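Local coordinates for protein dTDP-4-amino-4,6-dideoxyglucose formyltransferase (Shewanella sp. FDAARGOS_354, PDB 6V2T) that probably transfers a formyl group from a folate cofactor to the 4-amino group of dTDP-4-amino-4,6-dideoxyglucose, a nucleotide sugar probably destined for lipopolysaccharide O-antigen, at residues D234-L239 against I259-E264; P164-D169 against Y175-Q180. All coordinates share one frame; numbering follows the deposited sequence. Where two conformers were deposited one is given.

Contact 1: residues D234-L239 against I259-E264; sequences DLLRAL and IRLSAE. With NA (sodium ion), chain J; PO4 (phosphate ion), chain F; EDO (1,2-ethanediol), chain I.
Leu236 reaches down from the helix to the strand and meets both Ile259 and Leu261. Its branched end goes to Ile259, with Leu236 CD2 lying 3.8 Å from Ile259 CG2 and CD1 only slightly farther from the same methyl. The two side chains cross obliquely. Nearer the backbone, Leu236 CB sits 4.0 Å from Leu261 CB. The Leu261 side chain then forks: CD1 stays beside Leu236 CB, while Leu261 CD2 turns to Arg237 CB at 3.9 Å. Arg237 thus offers the strand only the root of its side chain. Its CG stands between the backbone N and the carbonyl carbon (chi1 81°), and the extended chain carries the guanidinium away from the strand.

Helix segment 234-238, the C-terminal end of helix 229-238, runs almost at right angles (98°) to strand segment 259-264, part of strand 256-266. Both lie within the C-terminal dimerization region. The strand pairs antiparallel with a strand of the second subunit, so the sheet continues through the interface and this helix lies against it.

The guanidinium of Arg237 grips Asp234 side-on. Arg237 NE and Arg237 NH2 both reach Asp234 OD1, each at 2.9 Å, from the same face of the carboxylate. Both residues are buried, and each has a further polar partner: Lys138 for Asp234 OD2, and the backbone O of Asp169 for Arg237 NH1. Arg237 NH2 also donates to O1 of an ethanediol, which lies near the guanidinium plane.

No direct hydrogen bond joins the two segments. Water 1 bridges them, donating to Leu239 O, just past the helix, and to Ile259 O, each at 2.8 Å. Toward the other end of the strand segment, the sodium ion is coordinated by Ala263 O at 2.3 Å. Water 2, another sodium ligand, accepts from Ala263 N.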
ATOM      1  N   ASP B 234       8.989  10.531   0.183  1.00 31.95           N
ATOM      2  CA  ASP B 234       9.059  10.925  -1.244  1.00 31.04           C
ATOM      3  C   ASP B 234       9.722   9.808  -2.052  1.00 27.46           C
ATOM      4  O   ASP B 234       9.180   9.437  -3.116  1.00 27.36           O
ATOM      5  CB  ASP B 234       9.773  12.273  -1.402  1.00 32.01           C
ATOM      6  CG  ASP B 234       8.885  13.454  -1.087  1.00 32.47           C
ATOM      7  OD1 ASP B 234       7.693  13.236  -0.776  1.00 35.38           O
ATOM      8  OD2 ASP B 234       9.365  14.600  -1.238  1.00 34.01           O
ATOM      9  N   LEU B 235      10.807   9.238  -1.563  1.00 28.81           N
ATOM     10  CA  LEU B 235      11.498   8.105  -2.237  1.00 27.25           C
ATOM     11  C   LEU B 235      10.552   6.900  -2.344  1.00 26.68           C
ATOM     12  O   LEU B 235      10.471   6.294  -3.467  1.00 27.59           O
ATOM     13  CB  LEU B 235      12.735   7.728  -1.422  1.00 27.91           C
ATOM     14  CG  LEU B 235      13.461   6.450  -1.837  1.00 30.33           C
ATOM     15  CD1 LEU B 235      13.919   6.563  -3.271  1.00 32.75           C
ATOM     16  CD2 LEU B 235      14.657   6.178  -0.908  1.00 31.16           C
ATOM     17  N   LEU B 236       9.923   6.505  -1.229  1.00 30.20           N
ATOM     18  CA  LEU B 236       9.071   5.272  -1.211  1.00 29.82           C
ATOM     19  C   LEU B 236       7.800   5.503  -2.055  1.00 28.44           C
ATOM     20  O   LEU B 236       7.413   4.583  -2.783  1.00 26.07           O
ATOM     21  CB  LEU B 236       8.741   4.887   0.232  1.00 28.30           C
ATOM     22  CG  LEU B 236       9.937   4.502   1.095  1.00 29.50           C
ATOM     23  CD1 LEU B 236       9.486   4.205   2.517  1.00 32.01           C
ATOM     24  CD2 LEU B 236      10.705   3.323   0.505  1.00 28.83           C
ATOM     25  N   ARG B 237       7.192   6.691  -2.015  1.00 25.39           N
ATOM     26  CA  ARG B 237       6.006   6.967  -2.883  1.00 26.49           C
ATOM     27  C   ARG B 237       6.408   6.989  -4.362  1.00 27.37           C
ATOM     28  O   ARG B 237       5.621   6.425  -5.189  1.00 26.89           O
ATOM     29  CB  ARG B 237       5.208   8.188  -2.409  1.00 30.00           C
ATOM     30  CG  ARG B 237       5.753   9.542  -2.832  1.00 29.74           C
ATOM     31  CD  ARG B 237       4.962  10.608  -2.078  1.00 32.40           C
ATOM     32  NE  ARG B 237       5.577  11.917  -2.179  1.00 31.34           N
ATOM     33  CZ  ARG B 237       5.365  12.819  -3.130  1.00 30.33           C
ATOM     34  NH1 ARG B 237       4.533  12.603  -4.143  1.00 28.46           N
ATOM     35  NH2 ARG B 237       6.015  13.965  -3.057  1.00 32.14           N
ATOM     36  N   ALA B 238       7.616   7.482  -4.699  1.00 28.37           N
ATOM     37  CA  ALA B 238       8.146   7.516  -6.078  1.00 27.17           C
ATOM     38  C   ALA B 238       8.279   6.082  -6.606  1.00 27.62           C
ATOM     39  O   ALA B 238       8.105   5.879  -7.798  1.00 26.29           O
ATOM     40  CB  ALA B 238       9.499   8.193  -6.136  1.00 25.02           C
ATOM     41  N   LEU B 239       8.626   5.147  -5.726  1.00 26.90           N
ATOM     42  CA  LEU B 239       8.969   3.737  -6.063  1.00 24.46           C
ATOM     43  C   LEU B 239       7.739   2.823  -5.876  1.00 27.14           C
ATOM     44  O   LEU B 239       7.849   1.604  -6.098  1.00 27.48           O
ATOM     45  CB  LEU B 239      10.139   3.323  -5.182  1.00 27.08           C
ATOM     46  CG  LEU B 239      11.464   3.998  -5.545  1.00 28.27           C
ATOM     47  CD1 LEU B 239      12.593   3.501  -4.651  1.00 32.18           C
ATOM     48  CD2 LEU B 239      11.837   3.808  -7.012  1.00 28.35           C
ATOM     49  N   ILE B 259       9.241  -2.884  -0.210  1.00 29.40           N
ATOM     50  CA  ILE B 259       8.526  -1.798   0.501  1.00 28.43           C
ATOM     51  C   ILE B 259       7.659  -1.045  -0.502  1.00 30.54           C
ATOM     52  O   ILE B 259       8.194  -0.617  -1.526  1.00 30.71           O
ATOM     53  CB  ILE B 259       9.541  -0.870   1.191  1.00 30.42           C
ATOM     54  CG1 ILE B 259      10.418  -1.642   2.175  1.00 29.95           C
ATOM     55  CG2 ILE B 259       8.834   0.290   1.866  1.00 31.54           C
ATOM     56  CD1 ILE B 259       9.678  -2.120   3.413  1.00 30.62           C
ATOM     57  N   ARG B 260       6.384  -0.841  -0.164  1.00 26.53           N
ATOM     58  CA  ARG B 260       5.421  -0.035  -0.943  1.00 28.97           C
ATOM     59  C   ARG B 260       4.788   0.926   0.058  1.00 29.16           C
ATOM     60  O   ARG B 260       4.657   0.549   1.254  1.00 28.84           O
ATOM     61  CB  ARG B 260       4.376  -0.907  -1.640  1.00 29.52           C
ATOM     62  CG  ARG B 260       4.942  -1.840  -2.702  1.00 30.28           C
ATOM     63  CD  ARG B 260       3.963  -2.901  -3.226  1.00 34.40           C
ATOM     64  NE  ARG B 260       4.681  -3.818  -4.121  1.00 39.29           N
ATOM     65  CZ  ARG B 260       5.276  -4.982  -3.754  1.00 45.62           C
ATOM     66  NH1 ARG B 260       5.914  -5.704  -4.655  1.00 37.51           N
ATOM     67  NH2 ARG B 260       5.236  -5.444  -2.506  1.00 47.75           N
ATOM     68  N   LEU B 261       4.401   2.098  -0.417  1.00 28.86           N
ATOM     69  CA  LEU B 261       3.755   3.146   0.418  1.00 31.62           C
ATOM     70  C   LEU B 261       2.560   3.690  -0.347  1.00 27.94           C
ATOM     71  O   LEU B 261       2.650   3.839  -1.584  1.00 29.78           O
ATOM     72  CB  LEU B 261       4.785   4.244   0.715  1.00 33.16           C
ATOM     73  CG  LEU B 261       4.337   5.365   1.657  1.00 33.98           C
ATOM     74  CD1 LEU B 261       5.440   5.708   2.636  1.00 34.15           C
ATOM     75  CD2 LEU B 261       3.938   6.605   0.874  1.00 34.73           C
ATOM     76  N   SER B 262       1.473   3.975   0.350  1.00 28.33           N
ATOM     77  CA  SER B 262       0.316   4.706  -0.219  1.00 27.08           C
ATOM     78  C   SER B 262       0.184   6.032   0.525  1.00 27.69           C
ATOM     79  O   SER B 262       0.531   6.070   1.715  1.00 28.05           O
ATOM     80  CB  SER B 262      -0.954   3.919  -0.059  1.00 30.09           C
ATOM     81  OG  SER B 262      -1.157   3.661   1.317  1.00 30.14           O
ATOM     82  N   ALA B 263      -0.396   7.027  -0.135  1.00 30.86           N
ATOM     83  CA  ALA B 263      -0.667   8.377   0.409  1.00 29.43           C
ATOM     84  C   ALA B 263      -2.060   8.772  -0.067  1.00 31.47           C
ATOM     85  O   ALA B 263      -2.351   8.616  -1.271  1.00 33.97           O
ATOM     86  CB  ALA B 263       0.375   9.341  -0.042  1.00 29.60           C
ATOM     87  N   GLU B 264      -2.929   9.133   0.857  1.00 32.79           N
ATOM     88  CA  GLU B 264      -4.356   9.344   0.537  1.00 33.91           C
ATOM     89  C   GLU B 264      -4.730  10.700   1.109  1.00 37.55           C
ATOM     90  O   GLU B 264      -4.614  10.876   2.336  1.00 36.68           O
ATOM     91  CB  GLU B 264      -5.207   8.195   1.094  1.00 38.90           C
ATOM     92  CG  GLU B 264      -6.685   8.311   0.759  1.00 44.24           C
ATOM     93  CD  GLU B 264      -7.670   7.629   1.716  1.00 54.31           C
ATOM     94  OE1 GLU B 264      -8.874   7.980   1.674  1.00 56.01           O
ATOM     95  OE2 GLU B 264      -7.254   6.735   2.491  1.00 58.84           O
TER
HETATM   96 NA    NA J 304      -1.713   8.848  -3.445  1.00 36.08          NA
HETATM   97  P   PO4 F 304       0.403  -0.146   0.691  1.00 71.96           P
HETATM   98  O1  PO4 F 304       1.443  -1.165   0.182  1.00 63.28           O
HETATM   99  O2  PO4 F 304      -0.419   0.346  -0.511  1.00 69.53           O
HETATM  100  O3  PO4 F 304      -0.527  -0.792   1.736  1.00 64.91           O
HETATM  101  O4  PO4 F 304       1.111   1.028   1.345  1.00 75.25           O
HETATM  102  C1  EDO I 303       5.250  17.034  -4.881  1.00 39.50           C
HETATM  103  O1  EDO I 303       6.099  15.909  -5.096  1.00 32.30           O
HETATM  104  C2  EDO I 303       6.100  18.222  -4.681  1.00 39.35           C
HETATM  105  O2  EDO I 303       7.117  17.952  -3.710  1.00 39.98           O
HETATM  106  O   HOH W   1       8.189  -0.457  -4.279  1.00 34.02           O
HETATM  107  O   HOH W   2      -1.520   6.459  -2.974  1.00 31.78           O
HETATM  108  O   HOH W   3      -3.699   9.513  -4.272  1.00 33.38           O

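Contact 2: residues P164-D169 against Y175-Q180; sequences PIFEWD and YERVQQ. With NA (sodium ion), chain J; 0FX (dTDP-4-amino-4,6-dideoxyglucose), chain G; EDO (1,2-ethanediol), chain I.
Arg177 and Asp169 form an end-on, two-pronged salt bridge. Arg177 NH1 donates to Asp169 OD2 at 2.6 Å, and Arg177 NH2 donates to Asp169 OD1 at 3.0 Å. Both bonds are nearly straight and arrive on the syn side of the carboxylate. The two flat groups are 26° apart. Asp169 OD2 has a second donor, Phe166 N at 2.8 Å, which comes from the opposite face of the carboxylate. This bond closes back over the type I turn from Phe166 to Asp169, so the turn itself helps position the acid. Three bonds in all would limit its rotation and probably favour the charged form.

Arg177 NH1 also donates to Pro164 O at 2.9 Å. This bond is more bent, and the oxygen lies out of the guanidinium plane. The Arg177 chain leaves the helix extended, then bends at CG-CD (chi3 -52°), which swings the head toward the loop. The bonds to both Pro164 and Asp169 tie the loop across its length.

Phe166 lies over one face of the guanidinium, with Phe166 CE2 3.5 Å above the centre of the Arg177 group. The ring does not stack flat: its edge points at the group, and the planes are 68° apart. Phe166 CB in turn rests on a face of the Trp168 indole. Farther out, the Pro164 ring lies against the Arg177 chain, with Pro164 CD 3.9 Å from Arg177 CD.

One face of the Tyr175 ring meets C4 of the nucleotide's deoxyribose, and Gln179 CG, one turn on, packs toward the rim of the opposite face. Tyr175 OH donates to O4P of the diphosphate at 3.0 Å. Helix 171-194 thus has Arg177 fastening the preceding loop after strand 157-163 and Tyr175 lining the sugar-nucleotide pocket of the formyltransferase domain.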
ATOM      1  N   PRO B 164       0.577  18.284 -13.092  1.00 34.96           N
ATOM      2  CA  PRO B 164       0.991  18.577 -11.728  1.00 33.32           C
ATOM      3  C   PRO B 164       1.347  17.269 -11.013  1.00 29.49           C
ATOM      4  O   PRO B 164       0.852  16.214 -11.405  1.00 31.48           O
ATOM      5  CB  PRO B 164      -0.254  19.248 -11.116  1.00 37.16           C
ATOM      6  CG  PRO B 164      -1.410  18.638 -11.883  1.00 39.44           C
ATOM      7  CD  PRO B 164      -0.878  18.414 -13.287  1.00 36.10           C
ATOM      8  N   ILE B 165       2.268  17.374 -10.067  1.00 31.33           N
ATOM      9  CA  ILE B 165       2.569  16.333  -9.049  1.00 31.70           C
ATOM     10  C   ILE B 165       2.154  16.860  -7.678  1.00 37.45           C
ATOM     11  O   ILE B 165       2.630  17.940  -7.294  1.00 34.36           O
ATOM     12  CB  ILE B 165       4.049  15.962  -9.062  1.00 29.94           C
ATOM     13  CG1 ILE B 165       4.473  15.486 -10.449  1.00 28.39           C
ATOM     14  CG2 ILE B 165       4.328  14.901  -7.994  1.00 29.57           C
ATOM     15  CD1 ILE B 165       5.895  15.037 -10.507  1.00 27.42           C
ATOM     16  N   PHE B 166       1.383  16.067  -6.943  1.00 35.41           N
ATOM     17  CA  PHE B 166       0.969  16.400  -5.561  1.00 34.59           C
ATOM     18  C   PHE B 166       1.840  15.643  -4.558  1.00 36.84           C
ATOM     19  O   PHE B 166       2.423  14.580  -4.924  1.00 30.09           O
ATOM     20  CB  PHE B 166      -0.529  16.146  -5.437  1.00 35.84           C
ATOM     21  CG  PHE B 166      -1.359  16.817  -6.505  1.00 34.71           C
ATOM     22  CD1 PHE B 166      -1.441  18.200  -6.573  1.00 42.26           C
ATOM     23  CD2 PHE B 166      -2.052  16.078  -7.443  1.00 37.22           C
ATOM     24  CE1 PHE B 166      -2.210  18.828  -7.544  1.00 41.79           C
ATOM     25  CE2 PHE B 166      -2.811  16.706  -8.423  1.00 40.97           C
ATOM     26  CZ  PHE B 166      -2.890  18.077  -8.476  1.00 41.88           C
ATOM     27  N   GLU B 167       1.926  16.185  -3.333  1.00 30.33           N
ATOM     28  CA  GLU B 167       2.604  15.610  -2.138  0.50 33.84           C
ATOM     29  C   GLU B 167       2.187  14.148  -1.931  1.00 30.96           C
ATOM     30  O   GLU B 167       2.986  13.360  -1.450  1.00 30.36           O
ATOM     31  CB  GLU B 167       2.175  16.388  -0.884  0.50 34.05           C
ATOM     32  CG  GLU B 167       3.204  17.383  -0.360  0.50 35.63           C
ATOM     33  CD  GLU B 167       4.509  17.513  -1.126  0.50 33.22           C
ATOM     34  OE1 GLU B 167       5.421  16.703  -0.873  0.50 31.76           O
ATOM     35  OE2 GLU B 167       4.634  18.456  -1.932  0.50 36.45           O
ATOM     36  N   TRP B 168       0.908  13.864  -2.181  1.00 31.92           N
ATOM     37  CA  TRP B 168       0.272  12.561  -1.835  1.00 33.33           C
ATOM     38  C   TRP B 168       0.260  11.624  -3.054  1.00 32.81           C
ATOM     39  O   TRP B 168      -0.455  10.626  -3.007  1.00 30.67           O
ATOM     40  CB  TRP B 168      -1.156  12.768  -1.342  1.00 33.87           C
ATOM     41  CG  TRP B 168      -2.028  13.489  -2.319  1.00 33.65           C
ATOM     42  CD1 TRP B 168      -2.826  12.969  -3.298  1.00 35.42           C
ATOM     43  CD2 TRP B 168      -2.225  14.906  -2.358  1.00 37.58           C
ATOM     44  NE1 TRP B 168      -3.487  13.971  -3.959  1.00 39.91           N
ATOM     45  CE2 TRP B 168      -3.130  15.170  -3.407  1.00 40.31           C
ATOM     46  CE3 TRP B 168      -1.696  15.968  -1.625  1.00 37.35           C
ATOM     47  CZ2 TRP B 168      -3.519  16.465  -3.740  1.00 46.01           C
ATOM     48  CZ3 TRP B 168      -2.084  17.249  -1.960  1.00 40.32           C
ATOM     49  CH2 TRP B 168      -2.989  17.491  -2.987  1.00 41.33           C
ATOM     50  N   ASP B 169       1.024  11.922  -4.098  1.00 30.31           N
ATOM     51  CA  ASP B 169       1.069  11.088  -5.323  1.00 28.17           C
ATOM     52  C   ASP B 169       2.105   9.980  -5.137  1.00 28.99           C
ATOM     53  O   ASP B 169       3.269  10.289  -4.715  1.00 28.04           O
ATOM     54  CB  ASP B 169       1.443  11.915  -6.555  1.00 26.74           C
ATOM     55  CG  ASP B 169       0.295  12.652  -7.211  1.00 29.41           C
ATOM     56  OD1 ASP B 169      -0.867  12.254  -7.009  1.00 31.05           O
ATOM     57  OD2 ASP B 169       0.589  13.577  -7.987  1.00 31.33           O
ATOM     58  N   TYR B 175       1.516   8.649 -13.078  1.00 28.47           N
ATOM     59  CA  TYR B 175       1.513   7.953 -14.376  1.00 29.60           C
ATOM     60  C   TYR B 175       0.108   8.019 -14.988  1.00 28.81           C
ATOM     61  O   TYR B 175      -0.003   8.323 -16.194  1.00 28.76           O
ATOM     62  CB  TYR B 175       1.931   6.500 -14.218  1.00 28.69           C
ATOM     63  CG  TYR B 175       2.033   5.768 -15.520  1.00 28.80           C
ATOM     64  CD1 TYR B 175       3.072   6.034 -16.400  1.00 31.55           C
ATOM     65  CD2 TYR B 175       1.106   4.801 -15.870  1.00 31.28           C
ATOM     66  CE1 TYR B 175       3.202   5.336 -17.583  1.00 32.63           C
ATOM     67  CE2 TYR B 175       1.240   4.076 -17.036  1.00 33.17           C
ATOM     68  CZ  TYR B 175       2.286   4.349 -17.898  1.00 33.17           C
ATOM     69  OH  TYR B 175       2.402   3.646 -19.052  1.00 32.07           O
ATOM     70  N   GLU B 176      -0.922   7.775 -14.183  1.00 29.23           N
ATOM     71  CA  GLU B 176      -2.302   7.778 -14.713  1.00 30.73           C
ATOM     72  C   GLU B 176      -2.660   9.186 -15.204  1.00 29.86           C
ATOM     73  O   GLU B 176      -3.355   9.279 -16.194  1.00 30.51           O
ATOM     74  CB  GLU B 176      -3.279   7.253 -13.655  1.00 34.99           C
ATOM     75  CG  GLU B 176      -3.182   5.755 -13.474  1.00 33.76           C
ATOM     76  CD  GLU B 176      -4.080   5.123 -12.409  1.00 37.28           C
ATOM     77  OE1 GLU B 176      -4.611   5.828 -11.524  1.00 36.37           O
ATOM     78  OE2 GLU B 176      -4.181   3.910 -12.438  1.00 42.53           O
ATOM     79  N   ARG B 177      -2.231  10.231 -14.500  1.00 29.60           N
ATOM     80  CA  ARG B 177      -2.520  11.632 -14.872  1.00 31.68           C
ATOM     81  C   ARG B 177      -1.771  11.942 -16.181  1.00 31.08           C
ATOM     82  O   ARG B 177      -2.350  12.557 -17.074  1.00 30.67           O
ATOM     83  CB  ARG B 177      -2.156  12.518 -13.687  1.00 32.73           C
ATOM     84  CG  ARG B 177      -2.591  13.967 -13.806  1.00 35.86           C
ATOM     85  CD  ARG B 177      -2.226  14.798 -12.593  1.00 34.59           C
ATOM     86  NE  ARG B 177      -2.686  14.184 -11.364  1.00 32.63           N
ATOM     87  CZ  ARG B 177      -1.951  13.849 -10.301  1.00 31.85           C
ATOM     88  NH1 ARG B 177      -0.651  14.074 -10.229  1.00 29.17           N
ATOM     89  NH2 ARG B 177      -2.538  13.239  -9.296  1.00 35.16           N
ATOM     90  N   VAL B 178      -0.552  11.438 -16.336  1.00 30.25           N
ATOM     91  CA  VAL B 178       0.240  11.580 -17.586  1.00 28.92           C
ATOM     92  C   VAL B 178      -0.496  10.867 -18.717  1.00 29.60           C
ATOM     93  O   VAL B 178      -0.675  11.510 -19.787  1.00 27.76           O
ATOM     94  CB  VAL B 178       1.684  11.076 -17.413  1.00 28.67           C
ATOM     95  CG1 VAL B 178       2.412  10.970 -18.736  1.00 30.71           C
ATOM     96  CG2 VAL B 178       2.438  11.970 -16.454  1.00 28.26           C
ATOM     97  N   GLN B 179      -0.980   9.649 -18.474  1.00 27.94           N
ATOM     98  CA  GLN B 179      -1.692   8.855 -19.514  1.00 32.39           C
ATOM     99  C   GLN B 179      -2.905   9.653 -19.998  1.00 31.07           C
ATOM    100  O   GLN B 179      -3.140   9.662 -21.229  1.00 34.46           O
ATOM    101  CB  GLN B 179      -2.147   7.472 -19.034  1.00 34.32           C
ATOM    102  CG  GLN B 179      -1.032   6.459 -18.797  1.00 39.30           C
ATOM    103  CD  GLN B 179      -1.592   5.121 -18.340  1.00 42.54           C
ATOM    104  OE1 GLN B 179      -2.146   4.966 -17.236  1.00 41.51           O
ATOM    105  NE2 GLN B 179      -1.421   4.118 -19.177  1.00 39.58           N
ATOM    106  N   GLN B 180      -3.618  10.336 -19.095  1.00 37.17           N
ATOM    107  CA  GLN B 180      -4.821  11.136 -19.483  1.00 37.84           C
ATOM    108  C   GLN B 180      -4.399  12.289 -20.409  1.00 32.11           C
ATOM    109  O   GLN B 180      -5.086  12.540 -21.414  1.00 32.53           O
ATOM    110  CB  GLN B 180      -5.555  11.699 -18.267  1.00 39.42           C
ATOM    111  CG  GLN B 180      -6.895  12.324 -18.640  1.00 48.84           C
ATOM    112  CD  GLN B 180      -7.774  11.400 -19.456  1.00 51.52           C
ATOM    113  OE1 GLN B 180      -8.126  10.298 -19.018  1.00 50.52           O
ATOM    114  NE2 GLN B 180      -8.104  11.826 -20.668  1.00 47.11           N
TER
HETATM  115 NA    NA J 304      -1.713   8.848  -3.445  1.00 36.08          NA
HETATM  116  O4P 0FX G 301       5.233   3.475 -19.947  1.00 33.87           O
HETATM  117  P2  0FX G 301       5.230   2.064 -20.539  1.00 62.66           P
HETATM  118  O3P 0FX G 301       4.372   1.949 -21.759  1.00 58.71           O
HETATM  119  O1G 0FX G 301       6.726   1.894 -20.983  1.00 58.63           O
HETATM  120  C1G 0FX G 301       6.993   1.545 -22.339  1.00 61.00           C
HETATM  121  C2G 0FX G 301       8.048   0.459 -22.263  1.00 60.88           C
HETATM  122  O2G 0FX G 301       7.624  -0.720 -21.553  1.00 53.31           O
HETATM  123  C3G 0FX G 301       9.241   1.062 -21.541  1.00 61.34           C
HETATM  124  O3G 0FX G 301      10.280   0.071 -21.568  1.00 54.85           O
HETATM  125  C4G 0FX G 301       9.676   2.397 -22.177  1.00 54.90           C
HETATM  126  N4A 0FX G 301      10.638   3.058 -21.290  1.00 57.78           N
HETATM  127  C5G 0FX G 301       8.548   3.392 -22.424  1.00 54.86           C
HETATM  128  C6G 0FX G 301       9.040   4.584 -23.270  1.00 52.99           C
HETATM  129  O5G 0FX G 301       7.469   2.704 -23.064  1.00 61.19           O
HETATM  130  OPP 0FX G 301       4.648   0.709 -19.696  1.00 38.73           O
HETATM  131  P   0FX G 301       5.623   0.213 -18.574  1.00 38.19           P
HETATM  132  O1P 0FX G 301       6.956  -0.239 -18.945  1.00 34.96           O
HETATM  133  O2P 0FX G 301       4.967  -0.990 -17.950  1.00 54.66           O
HETATM  134  O5  0FX G 301       5.699   1.185 -17.333  1.00 38.90           O
HETATM  135  C5  0FX G 301       4.565   1.879 -16.884  1.00 30.86           C
HETATM  136  C4  0FX G 301       4.848   2.306 -15.438  1.00 31.65           C
HETATM  137  O4  0FX G 301       4.889   1.187 -14.552  1.00 29.80           O
HETATM  138  C3  0FX G 301       6.224   2.960 -15.226  1.00 30.30           C
HETATM  139  O3  0FX G 301       6.239   4.327 -15.611  1.00 31.02           O
HETATM  140  C2  0FX G 301       6.540   2.717 -13.729  1.00 28.75           C
HETATM  141  C1  0FX G 301       5.771   1.387 -13.499  1.00 31.90           C
HETATM  142  N11 0FX G 301       6.712   0.277 -13.451  1.00 31.93           N
HETATM  143  C61 0FX G 301       6.930  -0.533 -14.512  1.00 36.01           C
HETATM  144  C51 0FX G 301       7.828  -1.591 -14.385  1.00 36.88           C
HETATM  145  C5A 0FX G 301       8.095  -2.508 -15.575  1.00 38.83           C
HETATM  146  C21 0FX G 301       7.337   0.073 -12.285  1.00 31.10           C
HETATM  147  O21 0FX G 301       7.089   0.914 -11.249  1.00 32.29           O
HETATM  148  N31 0FX G 301       8.229  -0.934 -12.125  1.00 32.12           N
HETATM  149  C41 0FX G 301       8.483  -1.776 -13.162  1.00 36.60           C
HETATM  150  O41 0FX G 301       9.422  -2.753 -12.994  1.00 34.61           O
HETATM  151  C1  EDO I 303       5.250  17.034  -4.881  1.00 39.50           C
HETATM  152  O1  EDO I 303       6.099  15.909  -5.096  1.00 32.30           O
HETATM  153  C2  EDO I 303       6.100  18.222  -4.681  1.00 39.35           C
HETATM  154  O2  EDO I 303       7.117  17.952  -3.710  1.00 39.98           O
HETATM  155  O   HOH W   3      -3.699   9.513  -4.272  1.00 33.38           O
HETATM  156  O   HOH W   2      -1.520   6.459  -2.974  1.00 31.78           O

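How the contacts relate
Contact 2 comes first along the chain and closes before contact 1 opens. It lies in the formyltransferase range, where a loop after strand 157-163 folds against helix 171-194. Contact 1 lies in the C-terminal dimerization range, where helix 229-238 packs on strand 256-266. Their centres are about 13 Å apart, on the same side of the chain's centre. They touch directly, since Arg237 of contact 1 reaches the 164-169 loop of contact 2. The sodium ion is a second bridge, bound by Trp168 O and Ala263 O, with Asn173 completing the protein ligands. The two family regions are thus joined beside the subunit interface.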